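Local coordinates for cell division control protein 4 (Saccharomyces cerevisiae, PDB 3V7D), which serves as the substrate-recognition subunit of an SCF E3 ubiquitin ligase, binding phosphorylated targets such as the CDK inhibitor SIC1 so that they are ubiquitinated and degraded, at residues B[376-380]-B[381-385]; B[76-79]-B[80-84]; B[16-20]-B[21-25]; B[99-102]-B[103-107]. The protein carries 1 engineered substitution. One frame throughout, in Å; residues are numbered along the deposited sequence.

In the fold
The four contacts run along the chain from the F-box to the WD40 propeller. Contact 3 (16-20 with 21-25) starts a helix of the F-box, on the side that meets the second protein of the assembly. Contact 2 closes helix 71-81, and contact 4 lies at the far end of the next helix, 87-106, their nearest atoms about 8 Å apart. From contact 4, whose Trp-105 and Tyr-106 pack on the propeller, contact 1 is about 12 Å away between nearest atoms; it is a hairpin turn of a propeller blade. Centres of contacts 1 and 3 stand 38 Å apart. None of the four touches another; each belongs to a different element of the chain.

Contact 1: B[376-380]-B[381-385]; sequences GWDAN and DYSRK
Asp-381 hands its backbone N-H to the carboxylate of Asp-378, N to OD2 3.0 Å, on the lone pair of OD2 that faces away from OD1. Asn-380 N meets the same OD2 from above the carboxylate plane and closes an Asx turn, to which Asp-381 N adds the second bond. Asp-378 reaches them because its chi1 of -175° swings the carboxylate away from its own N and over the turn. The carboxylate of Asp-381 comes close too, OD1 lying 3.3 Å from Asp-378 OD2, but it is engaged by Ser-383 N in a second Asx turn. Those N-H groups probably ease the crowding of two negative charges.

Tyr-382 follows with a positive phi of 61°, and its N bonds to Asp-378 O at 2.9 Å. Its hydroxyl shares a water with Ala-379 O and is also bonded to Arg-324. At Ser-383 the carbonyl O receives Asp-378 N in its plane, at 2.9 Å. Arg-384 runs alongside Trp-377, whose CZ3 sits 4.0 Å over the centre of the guanidinium, the two planes strongly inclined (54°); NH2 goes on to the carbonyl of Gln-349, and Trp-377 NE1 bonds to Ser-367 on the adjoining strand. Last, Lys-385 N binds Gly-376 O at 2.8 Å. Its CG rests against Asp-378 N, and the chain, bent beyond it, brings NZ to a water shared with Asp-378 OD1.

This is the antiparallel hairpin between strands 373-378 and 384-389, with Trp-377 and Asp-378 forming the Trp-Asp pair that names the WD40 propeller blade.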
loop_
_atom_site.group_PDB
_atom_site.type_symbol
_atom_site.label_atom_id
_atom_site.label_comp_id
_atom_site.label_asym_id
_atom_site.label_seq_id
_atom_site.Cartn_x
_atom_site.Cartn_y
_atom_site.Cartn_z
ATOM N N GLY B 376 -2.997 -3.698 15.333
ATOM C CA GLY B 376 -2.594 -4.079 13.995
ATOM C C GLY B 376 -2.415 -5.581 13.866
ATOM O O GLY B 376 -1.680 -6.204 14.634
ATOM N N TRP B 377 -3.100 -6.166 12.892
ATOM C CA TRP B 377 -2.992 -7.593 12.636
ATOM C C TRP B 377 -2.488 -7.809 11.220
ATOM O O TRP B 377 -2.805 -7.037 10.314
ATOM C CB TRP B 377 -4.349 -8.272 12.784
ATOM C CG TRP B 377 -5.193 -7.758 13.910
ATOM C CD1 TRP B 377 -5.975 -6.639 13.904
ATOM C CD2 TRP B 377 -5.372 -8.363 15.197
ATOM N NE1 TRP B 377 -6.619 -6.503 15.108
ATOM C CE2 TRP B 377 -6.269 -7.550 15.918
ATOM C CE3 TRP B 377 -4.863 -9.512 15.806
ATOM C CZ2 TRP B 377 -6.660 -7.845 17.222
ATOM C CZ3 TRP B 377 -5.258 -9.806 17.100
ATOM C CH2 TRP B 377 -6.143 -8.976 17.795
ATOM N N ASP B 378 -1.705 -8.864 11.029
ATOM C CA ASP B 378 -1.231 -9.214 9.701
ATOM C C ASP B 378 -2.435 -9.457 8.800
ATOM O O ASP B 378 -3.362 -10.168 9.177
ATOM C CB ASP B 378 -0.352 -10.461 9.766
ATOM C CG ASP B 378 0.270 -10.794 8.435
ATOM O OD1 ASP B 378 1.375 -10.282 8.161
ATOM O OD2 ASP B 378 -0.353 -11.549 7.658
ATOM N N ALA B 379 -2.431 -8.857 7.617
ATOM C CA ALA B 379 -3.609 -8.915 6.752
ATOM C C ALA B 379 -3.890 -10.319 6.227
ATOM O O ALA B 379 -4.971 -10.582 5.712
ATOM C CB ALA B 379 -3.480 -7.931 5.595
ATOM N N ASN B 380 -2.920 -11.218 6.353
ATOM C CA ASN B 380 -3.091 -12.564 5.816
ATOM C C ASN B 380 -3.321 -13.637 6.879
ATOM O O ASN B 380 -4.238 -14.449 6.741
ATOM C CB ASN B 380 -1.922 -12.949 4.907
ATOM C CG ASN B 380 -2.200 -14.211 4.110
ATOM O OD1 ASN B 380 -3.342 -14.489 3.740
ATOM N ND2 ASN B 380 -1.155 -14.988 3.846
ATOM N N ASP B 381 -2.504 -13.645 7.933
ATOM C CA ASP B 381 -2.648 -14.650 8.992
ATOM C C ASP B 381 -3.087 -14.088 10.351
ATOM O O ASP B 381 -3.239 -14.835 11.317
ATOM C CB ASP B 381 -1.382 -15.514 9.132
ATOM C CG ASP B 381 -0.144 -14.709 9.521
ATOM O OD1 ASP B 381 -0.264 -13.682 10.223
ATOM O OD2 ASP B 381 0.968 -15.118 9.127
ATOM N N TYR B 382 -3.269 -12.772 10.419
ATOM C CA TYR B 382 -3.819 -12.102 11.603
ATOM C C TYR B 382 -2.998 -12.258 12.880
ATOM O O TYR B 382 -3.525 -12.111 13.986
ATOM C CB TYR B 382 -5.283 -12.499 11.821
ATOM C CG TYR B 382 -6.076 -12.407 10.543
ATOM C CD1 TYR B 382 -6.473 -11.176 10.035
ATOM C CD2 TYR B 382 -6.391 -13.548 9.819
ATOM C CE1 TYR B 382 -7.185 -11.090 8.850
ATOM C CE2 TYR B 382 -7.096 -13.471 8.636
ATOM C CZ TYR B 382 -7.489 -12.242 8.156
ATOM O OH TYR B 382 -8.190 -12.171 6.975
ATOM N N SER B 383 -1.708 -12.541 12.723
ATOM C CA SER B 383 -0.787 -12.473 13.845
ATOM C C SER B 383 -0.657 -11.012 14.266
ATOM O O SER B 383 -0.891 -10.102 13.468
ATOM C CB SER B 383 0.584 -13.055 13.476
ATOM O OG SER B 383 1.244 -12.261 12.501
ATOM N N ARG B 384 -0.288 -10.792 15.522
ATOM C CA ARG B 384 -0.233 -9.448 16.082
ATOM C C ARG B 384 0.987 -8.675 15.590
ATOM O O ARG B 384 2.122 -9.112 15.771
ATOM C CB ARG B 384 -0.238 -9.525 17.611
ATOM C CG ARG B 384 -1.546 -10.061 18.176
ATOM C CD ARG B 384 -1.485 -10.246 19.691
ATOM N NE ARG B 384 -2.743 -10.780 20.212
ATOM C CZ ARG B 384 -3.711 -10.037 20.742
ATOM N NH1 ARG B 384 -3.564 -8.721 20.836
ATOM N NH2 ARG B 384 -4.823 -10.609 21.187
ATOM N N LYS B 385 0.752 -7.524 14.965
ATOM C CA LYS B 385 1.853 -6.743 14.403
ATOM C C LYS B 385 2.146 -5.495 15.220
ATOM O O LYS B 385 3.303 -5.152 15.434
ATOM C CB LYS B 385 1.568 -6.363 12.951
ATOM C CG LYS B 385 1.191 -7.541 12.079
ATOM C CD LYS B 385 2.248 -8.626 12.131
ATOM C CE LYS B 385 3.523 -8.190 11.443
ATOM N NZ LYS B 385 4.406 -9.364 11.172
HETATM O O HOH W 1 3.740 -11.214 9.173
HETATM O O HOH W 2 -7.722 -9.789 5.637
#

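Contact 2: B[76-79]-B[80-84]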
loop_
_atom_site.group_PDB
_atom_site.type_symbol
_atom_site.label_atom_id
_atom_site.label_comp_id
_atom_site.label_asym_id
_atom_site.label_seq_id
_atom_site.Cartn_x
_atom_site.Cartn_y
_atom_site.Cartn_z
ATOM N N LEU B 76 0.275 2.667 -15.166
ATOM C CA LEU B 76 -0.638 3.413 -16.018
ATOM C C LEU B 76 -0.771 4.864 -15.555
ATOM O O LEU B 76 -0.678 5.800 -16.353
ATOM C CB LEU B 76 -2.011 2.746 -16.018
ATOM C CG LEU B 76 -3.007 3.378 -16.985
ATOM C CD1 LEU B 76 -2.495 3.261 -18.412
ATOM C CD2 LEU B 76 -4.350 2.718 -16.842
ATOM N N LYS B 77 -0.996 5.038 -14.257
ATOM C CA LYS B 77 -1.062 6.360 -13.649
ATOM C C LYS B 77 0.215 7.166 -13.929
ATOM O O LYS B 77 0.160 8.366 -14.216
ATOM C CB LYS B 77 -1.293 6.218 -12.145
ATOM C CG LYS B 77 -1.486 7.526 -11.404
ATOM C CD LYS B 77 -1.846 7.277 -9.940
ATOM C CE LYS B 77 -0.781 7.810 -8.976
ATOM N NZ LYS B 77 -1.102 7.501 -7.546
ATOM N N LEU B 78 1.363 6.492 -13.858
ATOM C CA LEU B 78 2.652 7.121 -14.155
ATOM C C LEU B 78 2.789 7.509 -15.632
ATOM O O LEU B 78 3.384 8.537 -15.966
ATOM C CB LEU B 78 3.809 6.212 -13.724
ATOM C CG LEU B 78 4.045 6.127 -12.213
ATOM C CD1 LEU B 78 5.221 5.215 -11.884
ATOM C CD2 LEU B 78 4.264 7.520 -11.635
ATOM N N SER B 79 2.231 6.684 -16.510
ATOM C CA SER B 79 2.257 6.967 -17.938
ATOM C C SER B 79 1.415 8.196 -18.262
ATOM O O SER B 79 1.784 9.009 -19.111
ATOM C CB SER B 79 1.750 5.767 -18.732
ATOM O OG SER B 79 1.754 6.053 -20.117
ATOM N N GLN B 80 0.281 8.316 -17.580
ATOM C CA GLN B 80 -0.600 9.465 -17.738
ATOM C C GLN B 80 0.093 10.736 -17.257
ATOM O O GLN B 80 -0.030 11.793 -17.871
ATOM C CB GLN B 80 -1.905 9.249 -16.960
ATOM C CG GLN B 80 -2.749 8.071 -17.454
ATOM C CD GLN B 80 -3.966 7.797 -16.578
ATOM O OE1 GLN B 80 -4.053 8.272 -15.443
ATOM N NE2 GLN B 80 -4.912 7.028 -17.105
ATOM N N LYS B 81 0.829 10.621 -16.156
ATOM C CA LYS B 81 1.518 11.764 -15.570
ATOM C C LYS B 81 2.784 12.122 -16.349
ATOM O O LYS B 81 3.046 13.298 -16.605
ATOM C CB LYS B 81 1.856 11.486 -14.102
ATOM C CG LYS B 81 2.431 12.677 -13.354
ATOM C CD LYS B 81 2.716 12.326 -11.901
ATOM C CE LYS B 81 3.354 13.493 -11.161
ATOM N NZ LYS B 81 3.723 13.138 -9.761
ATOM N N TYR B 82 3.558 11.107 -16.732
ATOM C CA TYR B 82 4.798 11.323 -17.481
ATOM C C TYR B 82 4.792 10.628 -18.842
ATOM O O TYR B 82 5.476 9.618 -19.027
ATOM C CB TYR B 82 5.995 10.805 -16.683
ATOM C CG TYR B 82 6.131 11.371 -15.290
ATOM C CD1 TYR B 82 6.665 12.636 -15.079
ATOM C CD2 TYR B 82 5.749 10.629 -14.182
ATOM C CE1 TYR B 82 6.801 13.148 -13.803
ATOM C CE2 TYR B 82 5.882 11.131 -12.904
ATOM C CZ TYR B 82 6.407 12.389 -12.719
ATOM O OH TYR B 82 6.537 12.887 -11.444
ATOM N N PRO B 83 4.036 11.170 -19.808
ATOM C CA PRO B 83 3.877 10.504 -21.106
ATOM C C PRO B 83 5.191 10.312 -21.858
ATOM O O PRO B 83 5.329 9.347 -22.606
ATOM C CB PRO B 83 2.972 11.463 -21.884
ATOM C CG PRO B 83 2.276 12.260 -20.839
ATOM C CD PRO B 83 3.273 12.425 -19.739
ATOM N N LYS B 84 6.145 11.213 -21.660
ATOM C CA LYS B 84 7.368 11.187 -22.456
ATOM C C LYS B 84 8.578 10.583 -21.738
ATOM O O LYS B 84 9.721 10.777 -22.160
ATOM C CB LYS B 84 7.673 12.587 -23.000
ATOM C CG LYS B 84 6.661 13.044 -24.050
ATOM C CD LYS B 84 6.956 14.434 -24.597
ATOM C CE LYS B 84 6.402 15.515 -23.686
ATOM N NZ LYS B 84 6.333 16.829 -24.382
#
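Three successive helical bonds tie Leu-76 to Gln-80, Lys-77 to Lys-81 and Leu-78 to Tyr-82, the last the shortest, with Tyr-82 N 2.7 Å from Leu-78 O. Tyr-82 is where the chain leaves helical geometry, yet its N-H still completes this last turn. Pro-83 comes next and has no N-H to give; its ring instead lies by Ser-79 O, with CG 3.7 Å from that oxygen, and its CA makes a CH...O contact to the same carbonyl.

Among the side chains, Tyr-82 points its ring out from the helix, beside the Leu-78 side chain. A chi1 of -55° keeps CG beside the backbone N, and the CD2 side of the ring runs past Leu-78 O, at 3.6 Å from CD2. Further out, CE2 meets a methyl of Leu-78, CD2, at 4.2 Å, the two side chains slanting across each other. One ring face carries the aliphatic part of the neighbouring Lys-81, whose CG stands 3.8 Å above the ring plane. The lysine then stretches straight out alongside the phenol, and its NZ makes a weak hydrogen bond to Tyr-82 OH. On another side of the helix Gln-80 lies back over the preceding turn: CG is 3.3 Å from Leu-76 O, and NE2 ends near Leu-76 CG.

Leu-78 also packs on Leu-91 and Ser-94 of helix 87-106, and Arg-90 of that helix bonds to Tyr-82 O. This is the C-terminal turn of helix 71-81, closed by backbone bonds and packed against the helix that follows, in the helical part of the chain leading to the WD40 propeller.

Contact 3: B[16-20]-B[21-25]; sequences TSLPF and EISLK
The start of helix 20-27 in the F-box holds this contact, and its Leu-Pro pair, Leu-18 and Pro-19, fits the beginning of the F-box signature. Pro-19 is the N-cap residue, and its carbonyl O accepts Ser-23 N at 3.2 Å, nearly along the C=O axis. A weak bond from Ile-22 N reaches the same oxygen. The next bond in the series joins Leu-24 N to Phe-20 O at 2.9 Å.

Phe-20 does most of the side-chain work. Its first torsion, trans to the main-chain nitrogen at 175°, sends the ring out across the helix start, where Leu-24 CD1 leans back to meet CZ at 3.6 Å. Glu-21 approaches from another quarter: its carboxylate oxygen OE2 lies in the plane of the ring, at the edge, 3.7 Å from Phe-20 CD2, and the two planes are almost perpendicular (88°). Losing the ring to an alanine here would probably open a gap beside Leu-24 CD1 and Ile-48 and leave Glu-21 without the ring edge it lies against.

Before the helix, Leu-18 crosses Ile-22 at about a right angle, CD1 to CG2 4.0 Å. Pro-19 lies alongside the other branch of Ile-22, CD against CD1 at 4.0 Å. Leu-18 and Ile-22 also pack on an aromatic and an apolar side chain, respectively, of the second protein of the assembly, probably the SKP1 partner.

Ser-23 OG touches Leu-18 CB but spends its polarity on Ile-15 O, back in helix 14-17. The chemistry thus divides: backbone and serine bonds fix the helix start, Leu-18 and Ile-22 face the partner protein, and Phe-20 and Leu-24 pack within the F-box.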
loop_
_atom_site.group_PDB
_atom_site.type_symbol
_atom_site.label_atom_id
_atom_site.label_comp_id
_atom_site.label_asym_id
_atom_site.label_seq_id
_atom_site.Cartn_x
_atom_site.Cartn_y
_atom_site.Cartn_z
ATOM N N THR B 16 30.517 -2.547 -15.586
ATOM C CA THR B 16 30.522 -2.495 -17.041
ATOM C C THR B 16 30.911 -3.843 -17.646
ATOM O O THR B 16 30.285 -4.309 -18.600
ATOM C CB THR B 16 31.482 -1.403 -17.553
ATOM O OG1 THR B 16 30.945 -0.114 -17.236
ATOM C CG2 THR B 16 31.674 -1.509 -19.056
ATOM N N SER B 17 31.935 -4.470 -17.073
ATOM C CA SER B 17 32.503 -5.702 -17.623
ATOM C C SER B 17 31.579 -6.911 -17.518
ATOM O O SER B 17 31.447 -7.677 -18.468
ATOM C CB SER B 17 33.842 -6.016 -16.953
ATOM O OG SER B 17 34.792 -5.002 -17.219
ATOM N N LEU B 18 30.943 -7.079 -16.360
ATOM C CA LEU B 18 30.072 -8.227 -16.124
ATOM C C LEU B 18 28.856 -8.214 -17.048
ATOM O O LEU B 18 28.466 -7.159 -17.544
ATOM C CB LEU B 18 29.621 -8.256 -14.663
ATOM C CG LEU B 18 30.679 -8.678 -13.646
ATOM C CD1 LEU B 18 30.214 -8.353 -12.232
ATOM C CD2 LEU B 18 30.985 -10.159 -13.790
ATOM N N PRO B 19 28.264 -9.394 -17.297
ATOM C CA PRO B 19 27.014 -9.440 -18.064
ATOM C C PRO B 19 25.926 -8.659 -17.340
ATOM O O PRO B 19 25.924 -8.624 -16.111
ATOM C CB PRO B 19 26.673 -10.931 -18.091
ATOM C CG PRO B 19 28.002 -11.618 -17.937
ATOM C CD PRO B 19 28.781 -10.742 -16.996
ATOM N N PHE B 20 25.026 -8.046 -18.103
ATOM C CA PHE B 20 23.993 -7.157 -17.570
ATOM C C PHE B 20 23.210 -7.717 -16.376
ATOM O O PHE B 20 23.030 -7.033 -15.369
ATOM C CB PHE B 20 23.027 -6.746 -18.689
ATOM C CG PHE B 20 21.860 -5.921 -18.215
ATOM C CD1 PHE B 20 22.030 -4.589 -17.867
ATOM C CD2 PHE B 20 20.594 -6.474 -18.129
ATOM C CE1 PHE B 20 20.956 -3.825 -17.432
ATOM C CE2 PHE B 20 19.517 -5.716 -17.696
ATOM C CZ PHE B 20 19.698 -4.389 -17.347
ATOM N N GLU B 21 22.746 -8.956 -16.492
ATOM C CA GLU B 21 21.944 -9.566 -15.439
ATOM C C GLU B 21 22.715 -9.669 -14.122
ATOM O O GLU B 21 22.140 -9.524 -13.041
ATOM C CB GLU B 21 21.443 -10.947 -15.874
ATOM C CG GLU B 21 20.593 -10.931 -17.138
ATOM C CD GLU B 21 19.286 -10.170 -16.969
ATOM O OE1 GLU B 21 18.814 -10.027 -15.819
ATOM O OE2 GLU B 21 18.728 -9.712 -17.991
ATOM N N ILE B 22 24.018 -9.904 -14.218
ATOM C CA ILE B 22 24.857 -10.023 -13.031
ATOM C C ILE B 22 25.111 -8.671 -12.363
ATOM O O ILE B 22 25.071 -8.559 -11.136
ATOM C CB ILE B 22 26.186 -10.731 -13.348
ATOM C CG1 ILE B 22 25.908 -12.143 -13.863
ATOM C CG2 ILE B 22 27.081 -10.777 -12.112
ATOM C CD1 ILE B 22 27.155 -12.955 -14.114
ATOM N N SER B 23 25.362 -7.642 -13.164
ATOM C CA SER B 23 25.538 -6.303 -12.612
ATOM C C SER B 23 24.223 -5.840 -11.999
ATOM O O SER B 23 24.207 -5.077 -11.035
ATOM C CB SER B 23 25.997 -5.321 -13.689
ATOM O OG SER B 23 27.330 -5.591 -14.089
ATOM N N LEU B 24 23.121 -6.321 -12.563
ATOM C CA LEU B 24 21.796 -6.003 -12.054
ATOM C C LEU B 24 21.612 -6.617 -10.671
ATOM O O LEU B 24 21.031 -6.010 -9.772
ATOM C CB LEU B 24 20.729 -6.546 -12.998
ATOM C CG LEU B 24 19.492 -5.664 -13.084
ATOM C CD1 LEU B 24 19.880 -4.347 -13.739
ATOM C CD2 LEU B 24 18.379 -6.362 -13.848
ATOM N N LYS B 25 22.115 -7.834 -10.521
ATOM C CA LYS B 25 22.081 -8.543 -9.252
ATOM C C LYS B 25 22.820 -7.749 -8.170
ATOM O O LYS B 25 22.412 -7.719 -7.007
ATOM C CB LYS B 25 22.700 -9.928 -9.435
ATOM C CG LYS B 25 22.545 -10.857 -8.254
ATOM C CD LYS B 25 23.025 -12.269 -8.589
ATOM C CE LYS B 25 22.244 -12.880 -9.749
ATOM N NZ LYS B 25 21.673 -14.211 -9.389
#

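Contact 4: B[99-102]-B[103-107]; sequences IFIL and KNWYN
Leu-102 sets a methyl over the face of the Tyr-106 ring, one helical turn on: CD1 lies 3.9 Å from the ring centroid and 15° off the normal, a CH-pi contact. The leucine reaches that face because its CG is opposite the backbone N (chi1 -178°), which brings CD1 over the ring. A serine in place of Tyr-106 would probably strip Leu-102 CD1 of its aromatic cover and leave Asn-404 O without the hydroxyl that now bonds to it.

Phe-100 and Asn-104 make a different pairing. The amide stands steeply to the ring, planes 78° apart, and ND2 sits over one face toward the rim, 3.6 Å from CZ. That nitrogen is bonded to Phe-463 O, so the ring borders a polar group already satisfied.

Ile-101 and Trp-105 point the same way, side by side. The methyl CG2 of Ile-101 rests 3.7 Å from Trp-105 CD1. Ile-101 O meets the indole in its plane, at the edge, 3.3 Å from CD1, and also takes Trp-105 N at 3.1 Å in a nearly straight bond. Lys-103 lies back along the preceding turn, its CB 3.4 Å from Ile-99 O.

The end of helix 87-106 therefore drives its tryptophan into the propeller: Trp-105 NE1 bonds to Gly-443 O, the ring stacks on Phe-463, and Ile-405 and Val-407 of strand 405-410 and Ile-416 of strand 413-418 pack around it. Tyr-106 lies on Ile-405 and Asn-418 of the same two strands, while Ile-99 and Lys-103 reach back to Phe-32 of helix 32-39.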
loop_
_atom_site.group_PDB
_atom_site.type_symbol
_atom_site.label_atom_id
_atom_site.label_comp_id
_atom_site.label_asym_id
_atom_site.label_seq_id
_atom_site.Cartn_x
_atom_site.Cartn_y
_atom_site.Cartn_z
ATOM N N ILE B 99 9.917 8.432 -1.554
ATOM C CA ILE B 99 10.858 8.235 -0.461
ATOM C C ILE B 99 11.130 9.576 0.231
ATOM O O ILE B 99 11.368 9.628 1.439
ATOM C CB ILE B 99 12.167 7.531 -0.929
ATOM C CG1 ILE B 99 12.827 6.789 0.236
ATOM C CG2 ILE B 99 13.137 8.518 -1.581
ATOM C CD1 ILE B 99 12.029 5.607 0.737
ATOM N N PHE B 100 11.059 10.658 -0.539
ATOM C CA PHE B 100 11.229 12.007 -0.006
ATOM C C PHE B 100 10.067 12.337 0.926
ATOM O O PHE B 100 10.262 12.807 2.047
ATOM C CB PHE B 100 11.306 13.021 -1.155
ATOM C CG PHE B 100 11.165 14.460 -0.719
ATOM C CD1 PHE B 100 12.229 15.131 -0.123
ATOM C CD2 PHE B 100 9.976 15.148 -0.925
ATOM C CE1 PHE B 100 12.105 16.459 0.275
ATOM C CE2 PHE B 100 9.843 16.474 -0.531
ATOM C CZ PHE B 100 10.912 17.131 0.071
ATOM N N ILE B 101 8.854 12.078 0.450
ATOM C CA ILE B 101 7.652 12.313 1.235
ATOM C C ILE B 101 7.632 11.467 2.510
ATOM O O ILE B 101 7.338 11.975 3.595
ATOM C CB ILE B 101 6.389 12.049 0.387
ATOM C CG1 ILE B 101 6.270 13.122 -0.698
ATOM C CG2 ILE B 101 5.132 12.000 1.260
ATOM C CD1 ILE B 101 5.150 12.885 -1.681
ATOM N N LEU B 102 7.968 10.185 2.380
ATOM C CA LEU B 102 7.955 9.277 3.524
ATOM C C LEU B 102 8.937 9.723 4.599
ATOM O O LEU B 102 8.626 9.680 5.790
ATOM C CB LEU B 102 8.259 7.838 3.095
ATOM C CG LEU B 102 8.214 6.800 4.225
ATOM C CD1 LEU B 102 6.828 6.763 4.869
ATOM C CD2 LEU B 102 8.611 5.413 3.734
ATOM N N LYS B 103 10.119 10.156 4.176
ATOM C CA LYS B 103 11.133 10.629 5.115
ATOM C C LYS B 103 10.631 11.819 5.924
ATOM O O LYS B 103 10.930 11.933 7.112
ATOM C CB LYS B 103 12.437 10.976 4.396
ATOM C CG LYS B 103 13.399 9.800 4.285
ATOM C CD LYS B 103 14.629 10.154 3.464
ATOM C CE LYS B 103 15.780 9.200 3.758
ATOM N NZ LYS B 103 15.369 7.772 3.668
ATOM N N ASN B 104 9.865 12.698 5.283
ATOM C CA ASN B 104 9.253 13.818 5.990
ATOM C C ASN B 104 8.247 13.347 7.043
ATOM O O ASN B 104 8.304 13.786 8.185
ATOM C CB ASN B 104 8.596 14.792 5.008
ATOM C CG ASN B 104 9.608 15.494 4.124
ATOM O OD1 ASN B 104 10.786 15.603 4.472
ATOM N ND2 ASN B 104 9.153 15.982 2.980
ATOM N N TRP B 105 7.346 12.445 6.653
ATOM C CA TRP B 105 6.404 11.826 7.583
ATOM C C TRP B 105 7.113 11.194 8.785
ATOM O O TRP B 105 6.610 11.241 9.905
ATOM C CB TRP B 105 5.593 10.730 6.878
ATOM C CG TRP B 105 4.379 11.190 6.131
ATOM C CD1 TRP B 105 4.317 11.581 4.824
ATOM C CD2 TRP B 105 3.038 11.270 6.637
ATOM N NE1 TRP B 105 3.023 11.911 4.489
ATOM C CE2 TRP B 105 2.220 11.731 5.585
ATOM C CE3 TRP B 105 2.452 11.006 7.882
ATOM C CZ2 TRP B 105 0.847 11.933 5.739
ATOM C CZ3 TRP B 105 1.088 11.209 8.033
ATOM C CH2 TRP B 105 0.302 11.665 6.966
ATOM N N TYR B 106 8.274 10.591 8.536
ATOM C CA TYR B 106 9.016 9.864 9.566
ATOM C C TYR B 106 9.946 10.757 10.389
ATOM O O TYR B 106 10.390 10.369 11.467
ATOM C CB TYR B 106 9.848 8.745 8.932
ATOM C CG TYR B 106 9.096 7.461 8.636
ATOM C CD1 TYR B 106 7.769 7.300 9.009
ATOM C CD2 TYR B 106 9.728 6.400 7.993
ATOM C CE1 TYR B 106 7.091 6.124 8.746
ATOM C CE2 TYR B 106 9.057 5.221 7.722
ATOM C CZ TYR B 106 7.739 5.089 8.104
ATOM O OH TYR B 106 7.068 3.918 7.840
ATOM N N ASN B 107 10.261 11.942 9.876
ATOM C CA ASN B 107 11.170 12.845 10.579
ATOM C C ASN B 107 10.475 13.608 11.711
ATOM O O ASN B 107 9.673 14.506 11.454
ATOM C CB ASN B 107 11.799 13.829 9.598
ATOM C CG ASN B 107 12.933 14.631 10.215
ATOM O OD1 ASN B 107 13.159 14.593 11.426
ATOM N ND2 ASN B 107 13.650 15.373 9.378
#